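Local coordinates for protein MATE family efflux transporter (Vibrio cholerae, PDB 6IDP) that probably exports drugs and other foreign compounds across the bacterial membrane as a multidrug transporter of the MATE family, changing conformation in a proton-dependent way, at residues S9-L14 / V310-Q315; Q16-M21 / T287-P292; W269-R274 / E337-E342. All blocks are in the same frame, centred on the assembly; numbering follows the deposited sequence.

Contact 1 (S9-L14 / V310-Q315); sequences SLAKQL and VRIACQ. With OLC ((2R)-2,3-dihydroxypropyl (9Z)-octadec-9-enoate), chain P; OLC ((2R)-2,3-dihydroxypropyl (9Z)-octadec-9-enoate), chain G.
Ile312 reaches across from 310-315 to Leu10 and Ala11, and its two branches do different jobs. With CG1 anti to its own carbonyl carbon (chi1 -69°), CD1 lies at the end of an extended arm and comes up beside the helix backbone, 3.9 Å from Leu10 CB and equally close to Ala11 N. The shorter branch, CG2, points at the methyl of Ala11, with 4.1 Å between Ile312 CG2 and Ala11 CB. One turn further on, Leu14 has swung CG anti to its backbone N (chi1 177°), which carries CD2 forward to the small side chain of Ala313; Leu14 CD2 and Ala313 CB are 4.1 Å apart. No hydrogen bond links the two segments. The axes come no closer than 10.0 Å and cross at -63°, so a few aliphatic carbons bridge the gap and no long seam forms.

A monoolein chain lies against the first helix too: its C8 is 3.8 Å from Ala11 CB, and its C12 is 3.7 Å from Leu14 CD2. A second monoolein runs past Arg311 and Cys314 on the other helix. Met293 of helix 281-299 also touches Leu14, while Leu368 of helix 360-375 touches Ala313. This is a lipid-bordered helix-helix contact of the membrane-embedded MATE fold, made where its first helix, 5-39, meets helix 303-330 of the C-terminal half.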
loop_
_atom_site.group_PDB
_atom_site.type_symbol
_atom_site.label_atom_id
_atom_site.label_comp_id
_atom_site.label_asym_id
_atom_site.label_seq_id
_atom_site.Cartn_x
_atom_site.Cartn_y
_atom_site.Cartn_z
ATOM N N SER A 9 -22.935 -0.459 16.072
ATOM C CA SER A 9 -23.274 -0.399 14.656
ATOM C C SER A 9 -22.085 0.055 13.816
ATOM O O SER A 9 -21.857 -0.462 12.726
ATOM C CB SER A 9 -24.463 0.535 14.426
ATOM O OG SER A 9 -24.720 0.693 13.044
ATOM N N LEU A 10 -21.334 1.026 14.329
ATOM C CA LEU A 10 -20.152 1.528 13.636
ATOM C C LEU A 10 -19.069 0.454 13.560
ATOM O O LEU A 10 -18.385 0.320 12.546
ATOM C CB LEU A 10 -19.613 2.780 14.331
ATOM C CG LEU A 10 -20.430 4.056 14.122
ATOM C CD1 LEU A 10 -19.912 5.187 14.995
ATOM C CD2 LEU A 10 -20.405 4.454 12.654
ATOM N N ALA A 11 -18.928 -0.314 14.636
ATOM C CA ALA A 11 -17.945 -1.389 14.691
ATOM C C ALA A 11 -18.269 -2.482 13.679
ATOM O O ALA A 11 -17.378 -2.995 13.000
ATOM C CB ALA A 11 -17.869 -1.969 16.097
ATOM N N LYS A 12 -19.548 -2.835 13.581
ATOM C CA LYS A 12 -19.988 -3.847 12.623
ATOM C C LYS A 12 -19.848 -3.366 11.181
ATOM O O LYS A 12 -19.541 -4.153 10.286
ATOM C CB LYS A 12 -21.436 -4.255 12.901
ATOM C CG LYS A 12 -21.602 -5.156 14.111
ATOM C CD LYS A 12 -23.048 -5.585 14.285
ATOM C CE LYS A 12 -23.187 -6.626 15.385
ATOM N NZ LYS A 12 -22.704 -6.118 16.698
ATOM N N GLN A 13 -20.077 -2.077 10.956
ATOM C CA GLN A 13 -19.936 -1.511 9.620
ATOM C C GLN A 13 -18.474 -1.553 9.185
ATOM O O GLN A 13 -18.166 -1.912 8.050
ATOM C CB GLN A 13 -20.471 -0.074 9.571
ATOM C CG GLN A 13 -21.988 0.043 9.670
ATOM C CD GLN A 13 -22.461 1.483 9.804
ATOM O OE1 GLN A 13 -21.757 2.419 9.423
ATOM N NE2 GLN A 13 -23.657 1.664 10.349
ATOM N N LEU A 14 -17.577 -1.196 10.099
ATOM C CA LEU A 14 -16.148 -1.219 9.806
ATOM C C LEU A 14 -15.677 -2.641 9.516
ATOM O O LEU A 14 -14.878 -2.859 8.607
ATOM C CB LEU A 14 -15.344 -0.616 10.962
ATOM C CG LEU A 14 -13.817 -0.647 10.820
ATOM C CD1 LEU A 14 -13.354 0.178 9.625
ATOM C CD2 LEU A 14 -13.139 -0.176 12.101
ATOM N N VAL A 310 -13.107 6.297 14.476
ATOM C CA VAL A 310 -11.652 6.329 14.526
ATOM C C VAL A 310 -11.142 5.705 15.824
ATOM O O VAL A 310 -10.179 4.933 15.818
ATOM C CB VAL A 310 -11.112 7.770 14.382
ATOM C CG1 VAL A 310 -9.627 7.834 14.730
ATOM C CG2 VAL A 310 -11.347 8.280 12.967
ATOM N N ARG A 311 -11.798 6.026 16.933
ATOM C CA ARG A 311 -11.417 5.460 18.221
ATOM C C ARG A 311 -11.667 3.955 18.252
ATOM O O ARG A 311 -10.870 3.203 18.813
ATOM C CB ARG A 311 -12.169 6.158 19.358
ATOM C CG ARG A 311 -11.604 7.529 19.697
ATOM C CD ARG A 311 -12.471 8.276 20.696
ATOM N NE ARG A 311 -11.824 9.502 21.157
ATOM C CZ ARG A 311 -11.159 9.611 22.303
ATOM N NH1 ARG A 311 -11.058 8.569 23.115
ATOM N NH2 ARG A 311 -10.600 10.765 22.639
ATOM N N ILE A 312 -12.768 3.520 17.646
ATOM C CA ILE A 312 -13.046 2.094 17.493
ATOM C C ILE A 312 -11.922 1.421 16.711
ATOM O O ILE A 312 -11.411 0.378 17.115
ATOM C CB ILE A 312 -14.392 1.845 16.778
ATOM C CG1 ILE A 312 -15.558 2.263 17.670
ATOM C CG2 ILE A 312 -14.538 0.380 16.394
ATOM C CD1 ILE A 312 -16.913 2.124 17.002
ATOM N N ALA A 313 -11.536 2.036 15.598
ATOM C CA ALA A 313 -10.451 1.528 14.767
ATOM C C ALA A 313 -9.136 1.448 15.540
ATOM O O ALA A 313 -8.397 0.471 15.417
ATOM C CB ALA A 313 -10.282 2.399 13.532
ATOM N N CYS A 314 -8.846 2.480 16.327
ATOM C CA CYS A 314 -7.616 2.512 17.110
ATOM C C CYS A 314 -7.621 1.440 18.194
ATOM O O CYS A 314 -6.588 0.830 18.472
ATOM C CB CYS A 314 -7.406 3.892 17.737
ATOM S SG CYS A 314 -6.894 5.171 16.569
ATOM N N GLN A 315 -8.781 1.216 18.803
ATOM C CA GLN A 315 -8.916 0.184 19.824
ATOM C C GLN A 315 -8.617 -1.194 19.254
ATOM O O GLN A 315 -7.894 -1.981 19.867
ATOM C CB GLN A 315 -10.316 0.199 20.436
ATOM C CG GLN A 315 -10.581 1.379 21.347
ATOM C CD GLN A 315 -12.034 1.469 21.764
ATOM O OE1 GLN A 315 -12.724 0.455 21.873
ATOM N NE2 GLN A 315 -12.509 2.688 21.989
HETATM C C18 OLC P . -10.998 -7.942 9.567
HETATM C C10 OLC P . -14.236 -5.056 15.547
HETATM C C9 OLC P . -15.218 -5.666 16.248
HETATM C C17 OLC P . -10.529 -7.591 10.963
HETATM C C11 OLC P . -14.559 -4.238 14.313
HETATM C C8 OLC P . -16.667 -5.545 15.823
HETATM C C16 OLC P . -11.575 -6.742 11.655
HETATM C C12 OLC P . -13.357 -3.416 13.896
HETATM C C7 OLC P . -17.476 -6.674 16.426
HETATM C C15 OLC P . -11.463 -5.310 11.183
HETATM C C13 OLC P . -12.298 -4.305 13.279
HETATM C C6 OLC P . -18.299 -6.170 17.593
HETATM C C14 OLC P . -12.573 -4.491 11.804
HETATM C C5 OLC P . -19.475 -5.366 17.081
HETATM C C18 OLC G . 0.476 3.676 21.076
HETATM C C10 OLC G . -8.188 5.709 21.201
HETATM C C9 OLC G . -9.227 5.470 22.028
HETATM C C17 OLC G . 0.414 5.160 20.793
HETATM C C11 OLC G . -6.843 6.089 21.784
HETATM C C16 OLC G . -0.894 5.496 20.106
HETATM C C12 OLC G . -5.752 5.951 20.743
HETATM C C15 OLC G . -1.986 5.727 21.129
HETATM C C13 OLC G . -4.410 6.219 21.393
HETATM C C14 OLC G . -3.299 5.944 20.403
#

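Contact 2 (Q16-M21 / T287-P292); sequences QMTWPM and TMSLPP. With OLC ((2R)-2,3-dihydroxypropyl (9Z)-octadec-9-enoate), chain M.
Thr18 and Ser289 meet through their hydroxyls at the nearest approach of the two backbones, with Thr18 OG1 and Ser289 OG 2.7 Å apart. That is hydrogen-bonding distance, though the serine proton has another acceptor within reach. A chi1 of 57° sets Ser289 OG between its backbone N and carbonyl carbon, facing Thr18 OG1. The backbone itself places Ser289 CB 3.5 Å from Met17 O. Met17 bends back over the same serine, its CE 3.7 Å from Ser289 O. On the other flank of the hydroxyl pair, Met21 and Met288 cross obliquely, Met21 CE lying 3.6 Å from Met288 SD.

Further out, Thr18 OG1 is also hydrogen-bonded to Leu14 O, and Ser289 OG makes weak hydrogen bonds to Ala285 O and Met286 O. Two backbone carbonyls find partners in the N-terminal half: Thr160 OG1 takes Met17 O and Arg155 NE takes Met288 O. Behind the contact, Trp19 NE1 donates to Gln16 OE1 over 3.1 Å, nearly straight at 171°; the oxygen sits in the indole plane, but the N-H comes in above the amide plane. That bond steadies the indole between Pro20 CD, 3.3 Å above one face, and a monoolein chain on the other.

Two buried hydroxyls thus meet between flanking methionines, and another monoolein touches Thr18. The threonine is bonded back to its own helix, the serine only weakly. The result is a small polar contact in an apolar setting, between kinked, proline-containing segments whose shape may change during transport.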
loop_
_atom_site.group_PDB
_atom_site.type_symbol
_atom_site.label_atom_id
_atom_site.label_comp_id
_atom_site.label_asym_id
_atom_site.label_seq_id
_atom_site.Cartn_x
_atom_site.Cartn_y
_atom_site.Cartn_z
ATOM N N GLN A 16 -17.489 -5.200 8.303
ATOM C CA GLN A 16 -18.011 -5.638 7.010
ATOM C C GLN A 16 -17.309 -4.945 5.848
ATOM O O GLN A 16 -17.199 -5.507 4.764
ATOM C CB GLN A 16 -19.522 -5.397 6.923
ATOM C CG GLN A 16 -20.353 -6.331 7.794
ATOM C CD GLN A 16 -20.203 -7.793 7.402
ATOM O OE1 GLN A 16 -20.032 -8.122 6.228
ATOM N NE2 GLN A 16 -20.265 -8.679 8.391
ATOM N N MET A 17 -16.839 -3.724 6.076
ATOM C CA MET A 17 -16.093 -3.001 5.055
ATOM C C MET A 17 -14.660 -3.513 4.932
ATOM O O MET A 17 -14.082 -3.499 3.847
ATOM C CB MET A 17 -16.078 -1.502 5.360
ATOM C CG MET A 17 -17.393 -0.787 5.092
ATOM S SD MET A 17 -17.658 -0.418 3.348
ATOM C CE MET A 17 -16.313 0.723 3.030
ATOM N N THR A 18 -14.095 -3.967 6.047
ATOM C CA THR A 18 -12.668 -4.264 6.105
ATOM C C THR A 18 -12.302 -5.690 5.684
ATOM O O THR A 18 -11.339 -5.883 4.943
ATOM C CB THR A 18 -12.107 -4.009 7.522
ATOM O OG1 THR A 18 -12.304 -2.634 7.870
ATOM C CG2 THR A 18 -10.620 -4.327 7.579
ATOM N N TRP A 19 -13.061 -6.687 6.133
ATOM C CA TRP A 19 -12.677 -8.073 5.857
ATOM C C TRP A 19 -12.574 -8.433 4.357
ATOM O O TRP A 19 -11.742 -9.266 4.002
ATOM C CB TRP A 19 -13.620 -9.056 6.580
ATOM C CG TRP A 19 -14.985 -9.240 5.983
ATOM C CD1 TRP A 19 -16.151 -8.672 6.411
ATOM C CD2 TRP A 19 -15.332 -10.074 4.868
ATOM N NE1 TRP A 19 -17.198 -9.089 5.624
ATOM C CE2 TRP A 19 -16.721 -9.947 4.669
ATOM C CE3 TRP A 19 -14.601 -10.906 4.015
ATOM C CZ2 TRP A 19 -17.391 -10.622 3.651
ATOM C CZ3 TRP A 19 -15.268 -11.572 3.007
ATOM C CH2 TRP A 19 -16.649 -11.428 2.833
ATOM N N PRO A 20 -13.392 -7.820 3.470
ATOM C CA PRO A 20 -13.120 -8.166 2.069
ATOM C C PRO A 20 -11.773 -7.643 1.577
ATOM O O PRO A 20 -11.154 -8.265 0.714
ATOM C CB PRO A 20 -14.266 -7.492 1.304
ATOM C CG PRO A 20 -15.329 -7.272 2.308
ATOM C CD PRO A 20 -14.611 -6.996 3.592
ATOM N N MET A 21 -11.336 -6.507 2.114
ATOM C CA MET A 21 -10.046 -5.944 1.736
ATOM C C MET A 21 -8.918 -6.780 2.324
ATOM O O MET A 21 -7.839 -6.876 1.746
ATOM C CB MET A 21 -9.927 -4.486 2.191
ATOM C CG MET A 21 -10.880 -3.534 1.479
ATOM S SD MET A 21 -10.868 -3.716 -0.317
ATOM C CE MET A 21 -9.174 -3.301 -0.712
ATOM N N THR A 287 -6.755 0.645 6.159
ATOM C CA THR A 287 -6.372 1.901 5.517
ATOM C C THR A 287 -7.006 2.043 4.136
ATOM O O THR A 287 -6.861 3.075 3.481
ATOM C CB THR A 287 -4.843 2.035 5.379
ATOM O OG1 THR A 287 -4.336 0.962 4.579
ATOM C CG2 THR A 287 -4.181 2.012 6.746
ATOM N N MET A 288 -7.701 1.001 3.694
ATOM C CA MET A 288 -8.432 1.052 2.437
ATOM C C MET A 288 -9.945 1.071 2.661
ATOM O O MET A 288 -10.698 1.511 1.796
ATOM C CB MET A 288 -8.044 -0.131 1.551
ATOM C CG MET A 288 -6.633 -0.037 1.000
ATOM S SD MET A 288 -6.165 -1.485 0.039
ATOM C CE MET A 288 -6.138 -2.734 1.320
ATOM N N SER A 289 -10.383 0.600 3.823
ATOM C CA SER A 289 -11.812 0.527 4.118
ATOM C C SER A 289 -12.293 1.730 4.926
ATOM O O SER A 289 -13.407 2.213 4.731
ATOM C CB SER A 289 -12.139 -0.768 4.864
ATOM O OG SER A 289 -11.389 -0.875 6.061
ATOM N N LEU A 290 -11.445 2.211 5.826
ATOM C CA LEU A 290 -11.796 3.320 6.709
ATOM C C LEU A 290 -11.910 4.696 6.018
ATOM O O LEU A 290 -12.853 5.435 6.303
ATOM C CB LEU A 290 -10.788 3.400 7.860
ATOM C CG LEU A 290 -11.037 4.427 8.963
ATOM C CD1 LEU A 290 -12.408 4.220 9.579
ATOM C CD2 LEU A 290 -9.947 4.335 10.022
ATOM N N PRO A 291 -10.960 5.055 5.125
ATOM C CA PRO A 291 -11.089 6.387 4.511
ATOM C C PRO A 291 -12.409 6.694 3.771
ATOM O O PRO A 291 -12.860 7.830 3.877
ATOM C CB PRO A 291 -9.912 6.427 3.529
ATOM C CG PRO A 291 -8.890 5.549 4.154
ATOM C CD PRO A 291 -9.676 4.420 4.765
ATOM N N PRO A 292 -13.005 5.731 3.037
ATOM C CA PRO A 292 -14.290 6.088 2.419
ATOM C C PRO A 292 -15.377 6.375 3.445
ATOM O O PRO A 292 -16.198 7.264 3.233
ATOM C CB PRO A 292 -14.656 4.844 1.605
ATOM C CG PRO A 292 -13.396 4.090 1.436
ATOM C CD PRO A 292 -12.566 4.379 2.640
HETATM C C18 OLC M . -11.906 -12.746 9.264
HETATM C C10 OLC M . -20.217 -12.067 5.961
HETATM C C17 OLC M . -12.924 -12.349 8.216
HETATM C C11 OLC M . -19.702 -12.134 7.382
HETATM C C16 OLC M . -14.156 -13.217 8.352
HETATM C C12 OLC M . -18.196 -11.981 7.389
HETATM C C15 OLC M . -15.221 -12.756 7.380
HETATM C C13 OLC M . -17.567 -13.144 6.654
HETATM C C14 OLC M . -16.407 -13.695 7.453
#

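Contact 3 (W269-R274 / E337-E342); sequences WALGSR and ELMTSE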
loop_
_atom_site.group_PDB
_atom_site.type_symbol
_atom_site.label_atom_id
_atom_site.label_comp_id
_atom_site.label_asym_id
_atom_site.label_seq_id
_atom_site.Cartn_x
_atom_site.Cartn_y
_atom_site.Cartn_z
ATOM N N TRP A 269 16.867 -9.442 8.698
ATOM C CA TRP A 269 16.034 -8.250 8.618
ATOM C C TRP A 269 14.996 -8.380 7.507
ATOM O O TRP A 269 13.863 -7.918 7.648
ATOM C CB TRP A 269 16.894 -7.008 8.391
ATOM C CG TRP A 269 16.098 -5.742 8.333
ATOM C CD1 TRP A 269 15.640 -5.110 7.211
ATOM C CD2 TRP A 269 15.665 -4.951 9.445
ATOM N NE1 TRP A 269 14.949 -3.975 7.557
ATOM C CE2 TRP A 269 14.949 -3.854 8.922
ATOM C CE3 TRP A 269 15.811 -5.062 10.830
ATOM C CZ2 TRP A 269 14.381 -2.876 9.739
ATOM C CZ3 TRP A 269 15.246 -4.091 11.637
ATOM C CH2 TRP A 269 14.541 -3.013 11.090
ATOM N N ALA A 270 15.389 -9.009 6.404
ATOM C CA ALA A 270 14.468 -9.228 5.296
ATOM C C ALA A 270 13.302 -10.106 5.742
ATOM O O ALA A 270 12.145 -9.796 5.466
ATOM C CB ALA A 270 15.191 -9.853 4.110
ATOM N N LEU A 271 13.611 -11.194 6.441
ATOM C CA LEU A 271 12.574 -12.071 6.971
ATOM C C LEU A 271 11.746 -11.353 8.039
ATOM O O LEU A 271 10.526 -11.516 8.100
ATOM C CB LEU A 271 13.190 -13.350 7.538
ATOM C CG LEU A 271 13.808 -14.294 6.501
ATOM C CD1 LEU A 271 14.618 -15.391 7.173
ATOM C CD2 LEU A 271 12.732 -14.892 5.608
ATOM N N GLY A 272 12.411 -10.555 8.870
ATOM C CA GLY A 272 11.740 -9.803 9.914
ATOM C C GLY A 272 10.764 -8.771 9.373
ATOM O O GLY A 272 9.672 -8.590 9.920
ATOM N N SER A 273 11.161 -8.094 8.298
ATOM C CA SER A 273 10.311 -7.098 7.654
ATOM C C SER A 273 9.114 -7.761 6.986
ATOM O O SER A 273 8.002 -7.229 7.004
ATOM C CB SER A 273 11.105 -6.296 6.622
ATOM O OG SER A 273 12.182 -5.606 7.228
ATOM N N ARG A 274 9.358 -8.922 6.387
ATOM C CA ARG A 274 8.301 -9.713 5.777
ATOM C C ARG A 274 7.257 -10.094 6.818
ATOM O O ARG A 274 6.054 -10.019 6.558
ATOM C CB ARG A 274 8.881 -10.966 5.117
ATOM C CG ARG A 274 7.842 -11.893 4.518
ATOM C CD ARG A 274 8.482 -13.175 4.015
ATOM N NE ARG A 274 9.572 -12.907 3.082
ATOM C CZ ARG A 274 9.419 -12.806 1.766
ATOM N NH1 ARG A 274 8.220 -12.953 1.222
ATOM N NH2 ARG A 274 10.469 -12.558 0.993
ATOM N N GLU A 337 12.992 -20.581 13.349
ATOM C CA GLU A 337 13.606 -21.790 12.812
ATOM C C GLU A 337 12.777 -22.421 11.698
ATOM O O GLU A 337 13.266 -23.270 10.958
ATOM C CB GLU A 337 13.844 -22.800 13.938
ATOM C CG GLU A 337 14.816 -22.300 14.990
ATOM C CD GLU A 337 15.075 -23.311 16.085
ATOM O OE1 GLU A 337 14.293 -24.277 16.205
ATOM O OE2 GLU A 337 16.067 -23.138 16.825
ATOM N N LEU A 338 11.521 -22.007 11.583
ATOM C CA LEU A 338 10.682 -22.449 10.476
ATOM C C LEU A 338 10.907 -21.565 9.254
ATOM O O LEU A 338 10.762 -22.009 8.115
ATOM C CB LEU A 338 9.201 -22.431 10.866
ATOM C CG LEU A 338 8.690 -23.550 11.774
ATOM C CD1 LEU A 338 7.181 -23.454 11.923
ATOM C CD2 LEU A 338 9.096 -24.918 11.248
ATOM N N MET A 339 11.266 -20.310 9.499
ATOM C CA MET A 339 11.434 -19.341 8.425
ATOM C C MET A 339 12.786 -19.480 7.718
ATOM O O MET A 339 12.941 -19.040 6.583
ATOM C CB MET A 339 11.263 -17.919 8.968
ATOM C CG MET A 339 9.848 -17.601 9.450
ATOM S SD MET A 339 9.669 -15.939 10.131
ATOM C CE MET A 339 9.836 -14.935 8.657
ATOM N N THR A 340 13.757 -20.094 8.387
ATOM C CA THR A 340 15.069 -20.319 7.778
ATOM C C THR A 340 15.835 -21.443 8.467
ATOM O O THR A 340 15.667 -21.680 9.664
ATOM C CB THR A 340 15.934 -19.040 7.797
ATOM O OG1 THR A 340 17.207 -19.310 7.197
ATOM C CG2 THR A 340 16.141 -18.548 9.223
ATOM N N SER A 341 16.680 -22.130 7.704
ATOM C CA SER A 341 17.461 -23.241 8.237
ATOM C C SER A 341 18.891 -22.824 8.588
ATOM O O SER A 341 19.647 -23.609 9.161
ATOM C CB SER A 341 17.476 -24.403 7.242
ATOM O OG SER A 341 17.961 -23.991 5.978
ATOM N N GLU A 342 19.257 -21.592 8.245
ATOM C CA GLU A 342 20.546 -21.039 8.654
ATOM C C GLU A 342 20.471 -20.531 10.092
ATOM O O GLU A 342 19.751 -19.570 10.385
ATOM C CB GLU A 342 20.981 -19.906 7.723
ATOM C CG GLU A 342 21.018 -20.273 6.252
ATOM C CD GLU A 342 21.582 -19.154 5.399
ATOM O OE1 GLU A 342 22.676 -18.652 5.729
ATOM O OE2 GLU A 342 20.928 -18.768 4.405
#
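Leu271, on helix 263-279, packs against Met339 and Thr340, where helix 332-339 ends and an ST turn leads into helix 343-355. The contact is near the surface of the C-terminal half of the MATE fold. Its side-chain contacts are apolar, and the methionine methyl also lies against the Leu271 carbonyl. Met339 runs out extended and then folds at its last torsion (chi3 70°), bringing CE alongside the leucine: 3.9 Å from Leu271 CB and 3.5 Å from Leu271 O. The leucine's own tip reaches the turn, with Leu271 CD1 3.9 Å from Thr340 CB. Leu349 of helix 343-355 touches both Leu271 and Met339, completing a small apolar cluster.

Hydrogen bonds shape each side separately. In the turn, Glu342 N donates to Thr340 OG1 over 3.2 Å at 158°, and Glu342 takes the N-cap position of the next helix. The same threonine therefore offers carbon to Leu271 and oxygen to the turn.

On helix 263-279, Trp269 O accepts two bonds from one residue: Ser273 N at 2.8 Å from one face of the carbonyl plane, and Ser273 OG at 2.9 Å from the opposite face. That hydroxyl oxygen also stands 3.2 Å above the indole plane of Trp269, offset toward the ring's rim.

Overall arrangement
Contacts 1 and 2 share helix 5-39 and touch, Leu290 packing on Ala313 and Leu14; the centres of the two contacts are 11 Å apart. From 9-14 to 16-21 that helix meets first helix 303-330, then helix 281-299, its predecessor in the chain, so contact 2 is enclosed in sequence by contact 1. Contact 3 stands apart, its centre about 33 Å and 30 Å from those of contacts 1 and 2, and joins helix 263-279 to the end of helix 332-339; its segments alternate along the chain with those of the other two. Contacts 1 and 2 thus tie the first helix to the C-terminal half, whereas contact 3 lies wholly within that half.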